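Local coordinates for Alr4995 protein (Nostoc sp., PDB 6LRF) that probably acts as a bifunctional arginine dihydrolase and ornithine cyclodeaminase, taking arginine to ornithine and on to proline, at residues 13-19 / 59-65. Residues are numbered along the deposited sequence; the frame is centred on the assembly and turned at random.
Sequences DHYDVDY and PQKGWPD
Tyr19 and Asp65 join two loops of the guanidine-modifying enzyme (GME) family domain, the domain that probably carries the arginine dihydrolase activity. Segment 13-19 follows strand 6-9, and segment 59-65 follows strand 53-56. One short hydrogen bond links them. Tyr19 OH donates to Asp65 OD2 at 2.5 Å, on the anti side of the carboxylate and 32° out of its plane. Tyr19 CG sits between the backbone N and the carbonyl carbon (chi1 39°), and the ring carries the hydroxyl to the acid from the opposite direction.

Three waters extend this link. One donates to both Asp16 O and Asp65 OD1. Another accepts from Asp65 N and donates to Tyr19 OH. A third donates to Gly62 O and, weakly, to Tyr19 OH. The acid is therefore gripped through both oxygens. Arg90 of helix 88-91 also touches Asp65.

Pro64 supplies the largest share of the packing from its segment. Its ring fits into the bend of segment 13-19, with CB 3.4 Å from His14 O and CG 3.2 Å from Asp18 OD2. Its CA makes a CH...O contact with His14 O. Beside it, Pro64 O lies at the edge of the Tyr15 ring, whose hydroxyl is hydrogen-bonded to Glu254 O.

Gln60 to Trp63 form a type II turn beside His14. Gly62 takes the positive phi of this turn. The Lys61 side chain leaves the turn and crosses over one face of the His14 imidazole at about a right angle. Asp13 CB lies over the opposite face. Lys61 CG makes a CH-pi contact, 3.4 Å from the centroid of the His14 ring and 12° off the normal.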
loop_
_atom_site.group_PDB
_atom_site.type_symbol
_atom_site.label_atom_id
_atom_site.label_comp_id
_atom_site.label_asym_id
_atom_site.label_seq_id
_atom_site.Cartn_x
_atom_site.Cartn_y
_atom_site.Cartn_z
ATOM N N ASP B 13 55.115 16.574 12.558
ATOM C CA ASP B 13 56.324 15.836 12.163
ATOM C C ASP B 13 56.046 14.359 11.845
ATOM O O ASP B 13 56.717 13.767 10.996
ATOM C CB ASP B 13 57.399 15.933 13.258
ATOM C CG ASP B 13 58.066 17.314 13.326
ATOM O OD1 ASP B 13 57.546 18.279 12.721
ATOM O OD2 ASP B 13 59.115 17.435 14.001
ATOM N N HIS B 14 55.060 13.770 12.519
ATOM C CA HIS B 14 54.701 12.370 12.285
ATOM C C HIS B 14 53.195 12.200 12.115
ATOM O O HIS B 14 52.608 11.203 12.534
ATOM C CB HIS B 14 55.214 11.495 13.425
ATOM C CG HIS B 14 56.659 11.721 13.745
ATOM N ND1 HIS B 14 57.101 12.053 15.008
ATOM C CD2 HIS B 14 57.761 11.680 12.958
ATOM C CE1 HIS B 14 58.414 12.198 14.989
ATOM N NE2 HIS B 14 58.839 11.981 13.757
ATOM N N TYR B 15 52.570 13.190 11.494
ATOM C CA TYR B 15 51.144 13.130 11.258
ATOM C C TYR B 15 50.875 12.256 10.046
ATOM O O TYR B 15 51.642 12.248 9.079
ATOM C CB TYR B 15 50.563 14.531 11.064
ATOM C CG TYR B 15 49.108 14.559 10.630
ATOM C CD1 TYR B 15 48.084 14.241 11.521
ATOM C CD2 TYR B 15 48.759 14.917 9.330
ATOM C CE1 TYR B 15 46.752 14.272 11.122
ATOM C CE2 TYR B 15 47.431 14.956 8.925
ATOM C CZ TYR B 15 46.431 14.630 9.823
ATOM O OH TYR B 15 45.114 14.672 9.417
ATOM N N ASP B 16 49.773 11.525 10.125
ATOM C CA ASP B 16 49.362 10.587 9.099
ATOM C C ASP B 16 47.936 10.173 9.448
ATOM O O ASP B 16 47.446 10.496 10.535
ATOM C CB ASP B 16 50.311 9.379 9.062
ATOM C CG ASP B 16 50.125 8.505 7.822
ATOM O OD1 ASP B 16 49.826 9.050 6.730
ATOM O OD2 ASP B 16 50.297 7.269 7.945
ATOM N N VAL B 17 47.258 9.480 8.541
ATOM C CA VAL B 17 46.055 8.767 8.928
ATOM C C VAL B 17 46.419 7.278 8.970
ATOM O O VAL B 17 46.415 6.592 7.949
ATOM C CB VAL B 17 44.882 9.062 7.974
ATOM C CG1 VAL B 17 43.634 8.321 8.418
ATOM C CG2 VAL B 17 44.606 10.561 7.927
ATOM N N ASP B 18 46.781 6.805 10.163
ATOM C CA ASP B 18 47.236 5.430 10.382
ATOM C C ASP B 18 46.108 4.403 10.470
ATOM O O ASP B 18 46.293 3.231 10.134
ATOM C CB ASP B 18 48.047 5.336 11.680
ATOM C CG ASP B 18 49.414 5.985 11.576
ATOM O OD1 ASP B 18 49.948 6.088 10.446
ATOM O OD2 ASP B 18 49.965 6.372 12.637
ATOM N N TYR B 19 44.957 4.853 10.963
ATOM C CA TYR B 19 43.859 3.983 11.361
ATOM C C TYR B 19 42.551 4.720 11.155
ATOM O O TYR B 19 42.544 5.809 10.575
ATOM C CB TYR B 19 44.010 3.567 12.828
ATOM C CG TYR B 19 44.521 4.692 13.714
ATOM C CD1 TYR B 19 43.699 5.757 14.074
ATOM C CD2 TYR B 19 45.832 4.696 14.173
ATOM C CE1 TYR B 19 44.171 6.789 14.869
ATOM C CE2 TYR B 19 46.310 5.719 14.970
ATOM C CZ TYR B 19 45.477 6.761 15.314
ATOM O OH TYR B 19 45.961 7.777 16.106
ATOM N N PRO B 59 56.688 16.302 19.282
ATOM C CA PRO B 59 56.026 15.244 18.504
ATOM C C PRO B 59 56.681 13.887 18.716
ATOM O O PRO B 59 57.870 13.807 19.001
ATOM C CB PRO B 59 56.177 15.714 17.049
ATOM C CG PRO B 59 57.251 16.757 17.076
ATOM C CD PRO B 59 57.184 17.392 18.425
ATOM N N GLN B 60 55.894 12.828 18.603
ATOM C CA GLN B 60 56.389 11.485 18.845
ATOM C C GLN B 60 55.984 10.563 17.694
ATOM O O GLN B 60 54.832 10.584 17.250
ATOM C CB GLN B 60 55.856 10.951 20.177
ATOM C CG GLN B 60 56.144 11.858 21.379
ATOM C CD GLN B 60 57.604 11.844 21.796
ATOM O OE1 GLN B 60 58.278 10.817 21.692
ATOM N NE2 GLN B 60 58.097 12.980 22.282
ATOM N N LYS B 61 56.936 9.775 17.200
ATOM C CA LYS B 61 56.645 8.787 16.167
ATOM C C LYS B 61 55.625 7.788 16.696
ATOM O O LYS B 61 55.758 7.299 17.824
ATOM C CB LYS B 61 57.915 8.049 15.727
ATOM C CG LYS B 61 58.796 8.770 14.699
ATOM C CD LYS B 61 59.202 7.805 13.565
ATOM C CE LYS B 61 60.533 8.160 12.877
ATOM N NZ LYS B 61 60.867 9.612 12.854
ATOM N N GLY B 62 54.604 7.495 15.889
ATOM C CA GLY B 62 53.623 6.477 16.229
ATOM C C GLY B 62 52.384 6.996 16.938
ATOM O O GLY B 62 51.488 6.222 17.291
ATOM N N TRP B 63 52.342 8.307 17.160
ATOM C CA TRP B 63 51.173 8.958 17.745
ATOM C C TRP B 63 50.823 10.175 16.908
ATOM O O TRP B 63 51.031 11.312 17.329
ATOM C CB TRP B 63 51.435 9.338 19.204
ATOM C CG TRP B 63 51.940 8.163 19.998
ATOM C CD1 TRP B 63 53.211 7.970 20.466
ATOM C CD2 TRP B 63 51.193 6.999 20.379
ATOM N NE1 TRP B 63 53.293 6.766 21.132
ATOM C CE2 TRP B 63 52.069 6.149 21.086
ATOM C CE3 TRP B 63 49.864 6.596 20.194
ATOM C CZ2 TRP B 63 51.662 4.924 21.608
ATOM C CZ3 TRP B 63 49.460 5.377 20.714
ATOM C CH2 TRP B 63 50.359 4.553 21.411
ATOM N N PRO B 64 50.286 9.928 15.705
ATOM C CA PRO B 64 50.045 10.980 14.716
ATOM C C PRO B 64 49.034 12.020 15.189
ATOM O O PRO B 64 49.089 13.175 14.762
ATOM C CB PRO B 64 49.499 10.204 13.513
ATOM C CG PRO B 64 48.884 8.983 14.105
ATOM C CD PRO B 64 49.762 8.623 15.259
ATOM N N ASP B 65 48.116 11.620 16.064
ATOM C CA ASP B 65 47.042 12.521 16.455
ATOM C C ASP B 65 47.465 13.384 17.639
ATOM O O ASP B 65 46.677 14.176 18.157
ATOM C CB ASP B 65 45.770 11.733 16.767
ATOM C CG ASP B 65 45.131 11.143 15.512
ATOM O OD1 ASP B 65 44.946 11.893 14.522
ATOM O OD2 ASP B 65 44.832 9.929 15.510
HETATM O O HOH W 1 45.386 10.551 12.241
HETATM O O HOH W 2 47.850 9.280 17.888
HETATM O O HOH W 3 48.575 5.742 17.191
#